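Local structure of toll-like receptor 6, Variable lymphocyte receptor B (Mus musculus, 3A79) at residues 33-47 and 50-64. The protein is an engineered fusion of the ectodomain of an innate immune receptor that, with TLR2, probably recognises diacylated lipopeptides, fused to leucine-rich repeats of a hagfish variable lymphocyte receptor. Sequence-based numbering, arbitrary orientation.
Sequences ESMVDYSNRNLTHVP and LPPRTKALSLSQNSI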
loop_
_atom_site.group_PDB
_atom_site.type_symbol
_atom_site.label_atom_id
_atom_site.label_comp_id
_atom_site.label_asym_id
_atom_site.label_seq_id
_atom_site.Cartn_x
_atom_site.Cartn_y
_atom_site.Cartn_z
ATOM N N GLU B 33 -6.697 -20.667 -39.970
ATOM C CA GLU B 33 -7.696 -19.906 -40.717
ATOM C C GLU B 33 -7.166 -19.467 -42.078
ATOM O O GLU B 33 -7.812 -18.673 -42.772
ATOM C CB GLU B 33 -8.119 -18.672 -39.927
ATOM C CG GLU B 33 -6.956 -17.759 -39.610
ATOM C CD GLU B 33 -7.325 -16.628 -38.674
ATOM O OE1 GLU B 33 -8.341 -15.931 -38.928
ATOM O OE2 GLU B 33 -6.578 -16.432 -37.689
ATOM N N SER B 34 -5.987 -19.976 -42.442
ATOM C CA SER B 34 -5.340 -19.663 -43.722
ATOM C C SER B 34 -5.134 -18.150 -43.920
ATOM O O SER B 34 -5.745 -17.535 -44.797
ATOM C CB SER B 34 -6.137 -20.277 -44.882
ATOM O OG SER B 34 -5.397 -20.302 -46.090
ATOM N N MET B 35 -4.259 -17.562 -43.107
ATOM C CA MET B 35 -4.037 -16.113 -43.096
ATOM C C MET B 35 -2.630 -15.709 -43.556
ATOM O O MET B 35 -1.679 -16.486 -43.455
ATOM C CB MET B 35 -4.297 -15.558 -41.689
ATOM C CG MET B 35 -3.677 -14.187 -41.392
ATOM S SD MET B 35 -4.791 -12.780 -41.603
ATOM C CE MET B 35 -5.708 -12.840 -40.064
ATOM N N VAL B 36 -2.527 -14.489 -44.077
ATOM C CA VAL B 36 -1.260 -13.855 -44.400
ATOM C C VAL B 36 -1.331 -12.420 -43.891
ATOM O O VAL B 36 -2.168 -11.630 -44.330
ATOM C CB VAL B 36 -1.002 -13.819 -45.921
ATOM C CG1 VAL B 36 0.319 -13.076 -46.236
ATOM C CG2 VAL B 36 -1.029 -15.235 -46.510
ATOM N N ASP B 37 -0.458 -12.080 -42.955
ATOM C CA ASP B 37 -0.464 -10.746 -42.387
ATOM C C ASP B 37 0.676 -9.917 -42.952
ATOM O O ASP B 37 1.838 -10.169 -42.660
ATOM C CB ASP B 37 -0.344 -10.836 -40.878
ATOM C CG ASP B 37 -0.381 -9.491 -40.214
ATOM O OD1 ASP B 37 -0.521 -9.461 -38.966
ATOM O OD2 ASP B 37 -0.269 -8.473 -40.941
ATOM N N TYR B 38 0.335 -8.925 -43.760
ATOM C CA TYR B 38 1.332 -8.045 -44.356
ATOM C C TYR B 38 1.155 -6.601 -43.908
ATOM O O TYR B 38 1.330 -5.680 -44.702
ATOM C CB TYR B 38 1.256 -8.092 -45.880
ATOM C CG TYR B 38 2.014 -9.228 -46.525
ATOM C CD1 TYR B 38 3.013 -9.899 -45.841
ATOM C CD2 TYR B 38 1.752 -9.599 -47.844
ATOM C CE1 TYR B 38 3.710 -10.925 -46.439
ATOM C CE2 TYR B 38 2.438 -10.618 -48.446
ATOM C CZ TYR B 38 3.422 -11.281 -47.743
ATOM O OH TYR B 38 4.123 -12.304 -48.347
ATOM N N SER B 39 0.797 -6.390 -42.648
ATOM C CA SER B 39 0.688 -5.022 -42.161
ATOM C C SER B 39 2.062 -4.430 -41.842
ATOM O O SER B 39 3.024 -5.166 -41.617
ATOM C CB SER B 39 -0.229 -4.956 -40.946
ATOM O OG SER B 39 0.107 -5.963 -40.025
ATOM N N ASN B 40 2.153 -3.102 -41.842
ATOM C CA ASN B 40 3.409 -2.400 -41.550
ATOM C C ASN B 40 4.575 -2.782 -42.452
ATOM O O ASN B 40 5.708 -2.374 -42.212
ATOM C CB ASN B 40 3.817 -2.592 -40.096
ATOM C CG ASN B 40 2.771 -2.090 -39.139
ATOM O OD1 ASN B 40 2.535 -0.889 -39.039
ATOM N ND2 ASN B 40 2.130 -3.013 -38.425
ATOM N N ARG B 41 4.288 -3.563 -43.485
ATOM C CA ARG B 41 5.287 -3.945 -44.465
ATOM C C ARG B 41 5.587 -2.810 -45.474
ATOM O O ARG B 41 6.170 -3.060 -46.529
ATOM C CB ARG B 41 4.846 -5.231 -45.192
ATOM C CG ARG B 41 5.259 -6.556 -44.522
ATOM C CD ARG B 41 6.449 -7.273 -45.239
ATOM N NE ARG B 41 6.094 -7.823 -46.558
ATOM C CZ ARG B 41 6.763 -7.591 -47.694
ATOM N NH1 ARG B 41 7.851 -6.821 -47.672
ATOM N NH2 ARG B 41 6.355 -8.136 -48.853
ATOM N N ASN B 42 5.190 -1.573 -45.156
ATOM C CA ASN B 42 5.461 -0.407 -46.022
ATOM C C ASN B 42 4.961 -0.512 -47.470
ATOM O O ASN B 42 5.474 0.164 -48.368
ATOM C CB ASN B 42 6.958 -0.096 -46.031
ATOM C CG ASN B 42 7.303 1.134 -45.220
ATOM O OD1 ASN B 42 6.894 2.243 -45.566
ATOM N ND2 ASN B 42 8.068 0.950 -44.140
ATOM N N LEU B 43 3.948 -1.346 -47.683
ATOM C CA LEU B 43 3.559 -1.785 -49.019
ATOM C C LEU B 43 2.900 -0.713 -49.877
ATOM O O LEU B 43 2.543 0.354 -49.385
ATOM C CB LEU B 43 2.647 -3.000 -48.905
ATOM C CG LEU B 43 3.373 -4.333 -48.767
ATOM C CD1 LEU B 43 2.586 -5.258 -47.874
ATOM C CD2 LEU B 43 3.596 -4.946 -50.145
ATOM N N THR B 44 2.727 -1.010 -51.163
ATOM C CA THR B 44 2.197 -0.032 -52.116
ATOM C C THR B 44 1.187 -0.625 -53.091
ATOM O O THR B 44 0.258 0.048 -53.529
ATOM C CB THR B 44 3.338 0.658 -52.886
ATOM O OG1 THR B 44 3.528 1.973 -52.352
ATOM C CG2 THR B 44 3.034 0.746 -54.381
ATOM N N HIS B 45 1.374 -1.895 -53.415
ATOM C CA HIS B 45 0.500 -2.614 -54.321
ATOM C C HIS B 45 0.107 -3.888 -53.594
ATOM O O HIS B 45 0.618 -4.158 -52.508
ATOM C CB HIS B 45 1.257 -2.943 -55.610
ATOM C CG HIS B 45 2.562 -3.653 -55.385
ATOM N ND1 HIS B 45 3.508 -3.214 -54.479
ATOM C CD2 HIS B 45 3.085 -4.765 -55.958
ATOM C CE1 HIS B 45 4.548 -4.030 -54.497
ATOM N NE2 HIS B 45 4.317 -4.979 -55.387
ATOM N N VAL B 46 -0.785 -4.675 -54.177
ATOM C CA VAL B 46 -1.187 -5.927 -53.544
ATOM C C VAL B 46 -0.326 -7.106 -54.005
ATOM O O VAL B 46 -0.535 -7.629 -55.098
ATOM C CB VAL B 46 -2.661 -6.242 -53.824
ATOM C CG1 VAL B 46 -3.144 -7.357 -52.910
ATOM C CG2 VAL B 46 -3.498 -4.994 -53.641
ATOM N N PRO B 47 0.621 -7.543 -53.152
ATOM C CA PRO B 47 1.637 -8.568 -53.437
ATOM C C PRO B 47 1.144 -9.638 -54.394
ATOM O O PRO B 47 0.419 -10.531 -53.980
ATOM C CB PRO B 47 1.884 -9.185 -52.066
ATOM C CG PRO B 47 1.685 -8.073 -51.128
ATOM C CD PRO B 47 0.634 -7.157 -51.730
ATOM N N LEU B 50 1.412 -13.746 -53.514
ATOM C CA LEU B 50 0.657 -14.512 -52.514
ATOM C C LEU B 50 0.122 -15.856 -53.012
ATOM O O LEU B 50 -0.195 -16.032 -54.207
ATOM C CB LEU B 50 -0.510 -13.689 -51.966
ATOM C CG LEU B 50 -0.204 -12.473 -51.082
ATOM C CD1 LEU B 50 -1.208 -11.383 -51.365
ATOM C CD2 LEU B 50 -0.157 -12.796 -49.583
ATOM N N PRO B 51 0.034 -16.820 -52.084
ATOM C CA PRO B 51 -0.541 -18.150 -52.316
ATOM C C PRO B 51 -1.984 -18.020 -52.796
ATOM O O PRO B 51 -2.814 -17.394 -52.132
ATOM C CB PRO B 51 -0.481 -18.797 -50.929
ATOM C CG PRO B 51 0.641 -18.097 -50.230
ATOM C CD PRO B 51 0.607 -16.686 -50.734
ATOM N N PRO B 52 -2.287 -18.598 -53.961
ATOM C CA PRO B 52 -3.580 -18.425 -54.633
ATOM C C PRO B 52 -4.802 -18.727 -53.761
ATOM O O PRO B 52 -5.796 -18.005 -53.843
ATOM C CB PRO B 52 -3.497 -19.413 -55.792
ATOM C CG PRO B 52 -2.052 -19.509 -56.089
ATOM C CD PRO B 52 -1.355 -19.405 -54.758
ATOM N N ARG B 53 -4.731 -19.766 -52.935
ATOM C CA ARG B 53 -5.884 -20.177 -52.139
ATOM C C ARG B 53 -5.936 -19.527 -50.754
ATOM O O ARG B 53 -6.593 -20.057 -49.853
ATOM C CB ARG B 53 -5.933 -21.706 -51.995
ATOM C CG ARG B 53 -6.467 -22.489 -53.212
ATOM C CD ARG B 53 -7.283 -23.690 -52.724
ATOM N NE ARG B 53 -6.773 -24.180 -51.436
ATOM C CZ ARG B 53 -7.522 -24.704 -50.464
ATOM N NH1 ARG B 53 -8.839 -24.804 -50.617
ATOM N NH2 ARG B 53 -6.952 -25.116 -49.333
ATOM N N THR B 54 -5.237 -18.398 -50.584
ATOM C CA THR B 54 -5.230 -17.657 -49.313
ATOM C C THR B 54 -6.643 -17.251 -48.967
ATOM O O THR B 54 -7.439 -16.989 -49.863
ATOM C CB THR B 54 -4.420 -16.342 -49.389
ATOM O OG1 THR B 54 -3.176 -16.567 -50.046
ATOM C CG2 THR B 54 -4.151 -15.792 -48.003
ATOM N N LYS B 55 -6.952 -17.161 -47.678
ATOM C CA LYS B 55 -8.322 -16.863 -47.270
ATOM C C LYS B 55 -8.485 -15.560 -46.494
ATOM O O LYS B 55 -9.438 -14.830 -46.729
ATOM C CB LYS B 55 -8.948 -18.052 -46.534
ATOM C CG LYS B 55 -9.120 -19.252 -47.454
ATOM C CD LYS B 55 -9.801 -20.434 -46.795
ATOM C CE LYS B 55 -10.175 -21.466 -47.854
ATOM N NZ LYS B 55 -10.636 -22.750 -47.259
ATOM N N ALA B 56 -7.566 -15.262 -45.584
ATOM C CA ALA B 56 -7.586 -13.978 -44.885
ATOM C C ALA B 56 -6.314 -13.181 -45.161
ATOM O O ALA B 56 -5.227 -13.593 -44.772
ATOM C CB ALA B 56 -7.766 -14.183 -43.391
ATOM N N LEU B 57 -6.452 -12.042 -45.834
ATOM C CA LEU B 57 -5.311 -11.178 -46.138
ATOM C C LEU B 57 -5.407 -9.823 -45.431
ATOM O O LEU B 57 -6.414 -9.138 -45.536
ATOM C CB LEU B 57 -5.184 -10.980 -47.653
ATOM C CG LEU B 57 -4.250 -9.880 -48.173
ATOM C CD1 LEU B 57 -2.902 -9.929 -47.495
ATOM C CD2 LEU B 57 -4.091 -9.982 -49.685
ATOM N N SER B 58 -4.364 -9.449 -44.696
ATOM C CA SER B 58 -4.303 -8.125 -44.088
ATOM C C SER B 58 -3.170 -7.321 -44.697
ATOM O O SER B 58 -2.020 -7.737 -44.674
ATOM C CB SER B 58 -4.115 -8.204 -42.573
ATOM O OG SER B 58 -3.864 -6.915 -42.026
ATOM N N LEU B 59 -3.513 -6.171 -45.255
ATOM C CA LEU B 59 -2.530 -5.238 -45.776
ATOM C C LEU B 59 -2.647 -3.944 -44.984
ATOM O O LEU B 59 -2.207 -2.886 -45.425
ATOM C CB LEU B 59 -2.753 -5.017 -47.270
ATOM C CG LEU B 59 -2.533 -6.329 -48.015
ATOM C CD1 LEU B 59 -3.318 -6.404 -49.306
ATOM C CD2 LEU B 59 -1.047 -6.521 -48.259
ATOM N N SER B 60 -3.240 -4.063 -43.798
ATOM C CA SER B 60 -3.492 -2.936 -42.912
ATOM C C SER B 60 -2.211 -2.157 -42.695
ATOM O O SER B 60 -1.125 -2.700 -42.843
ATOM C CB SER B 60 -4.045 -3.443 -41.575
ATOM O OG SER B 60 -3.951 -2.458 -40.561
ATOM N N GLN B 61 -2.343 -0.880 -42.361
ATOM C CA GLN B 61 -1.198 -0.024 -42.056
ATOM C C GLN B 61 -0.088 -0.006 -43.115
ATOM O O GLN B 61 1.096 -0.141 -42.795
ATOM C CB GLN B 61 -0.621 -0.358 -40.682
ATOM C CG GLN B 61 -0.799 0.753 -39.666
ATOM C CD GLN B 61 -2.080 0.623 -38.883
ATOM O OE1 GLN B 61 -2.760 -0.407 -38.954
ATOM N NE2 GLN B 61 -2.419 1.663 -38.112
ATOM N N ASN B 62 -0.476 0.170 -44.372
ATOM C CA ASN B 62 0.478 0.368 -45.458
ATOM C C ASN B 62 0.203 1.681 -46.216
ATOM O O ASN B 62 -0.410 2.611 -45.666
ATOM C CB ASN B 62 0.481 -0.837 -46.407
ATOM C CG ASN B 62 1.027 -2.093 -45.754
ATOM O OD1 ASN B 62 0.451 -3.171 -45.879
ATOM N ND2 ASN B 62 2.136 -1.957 -45.046
ATOM N N SER B 63 0.654 1.754 -47.468
ATOM C CA SER B 63 0.475 2.955 -48.276
ATOM C C SER B 63 -0.125 2.629 -49.638
ATOM O O SER B 63 0.178 3.290 -50.637
ATOM C CB SER B 63 1.797 3.710 -48.449
ATOM O OG SER B 63 2.352 4.103 -47.203
ATOM N N ILE B 64 -0.975 1.607 -49.670
ATOM C CA ILE B 64 -1.768 1.303 -50.856
ATOM C C ILE B 64 -2.726 2.457 -51.124
ATOM O O ILE B 64 -3.259 3.044 -50.185
ATOM C CB ILE B 64 -2.564 0.013 -50.667
ATOM C CG1 ILE B 64 -1.599 -1.154 -50.436
ATOM C CG2 ILE B 64 -3.464 -0.235 -51.871
ATOM C CD1 ILE B 64 -2.253 -2.391 -49.885
#
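Leu50 sets its CD2 methyl against both Val36 CG1 (3.4 Å) and Tyr38 CE2 (3.6 Å), meeting the Tyr38 ring obliquely, while its CD1 lies 3.9 Å from Pro47 CB. With chi1 of Val36 at 177°, CG1 points away from the residue's own N and comes to lie over the centre of one face of that ring; the CG2 branch crosses Thr54 CG2 at about a right angle. Tyr38 CB touches Leu59 CD2 (3.7 Å), a methyl that also reaches Leu43 and Pro47; the other branch of Leu59, CD1, packs on Val46 CG1. An alanine in place of Leu50 would probably leave a gap between Val36 and Pro47 and the Tyr38 ring less firmly fixed. Behind these side chains, strands 35-37 and 56-58 run parallel, joined by Val36 N to Ala56 O, Tyr38 N to Ser58 O and a nearly straight bond from Ser58 N to Val36 O (3.1 Å). Ser34 O accepts from both Lys55 N and Ala56 N. At the end of strand 35-37, Asp37 OD2 accepts from Ser39 N (2.9 Å), closing an Asx turn, and from Ser39 OG. Strand 80-82 continues the ladder, so these are successive N-terminal coils of the TLR6 leucine-rich-repeat solenoid, apolar groups packing inside and backbone bonds setting the register.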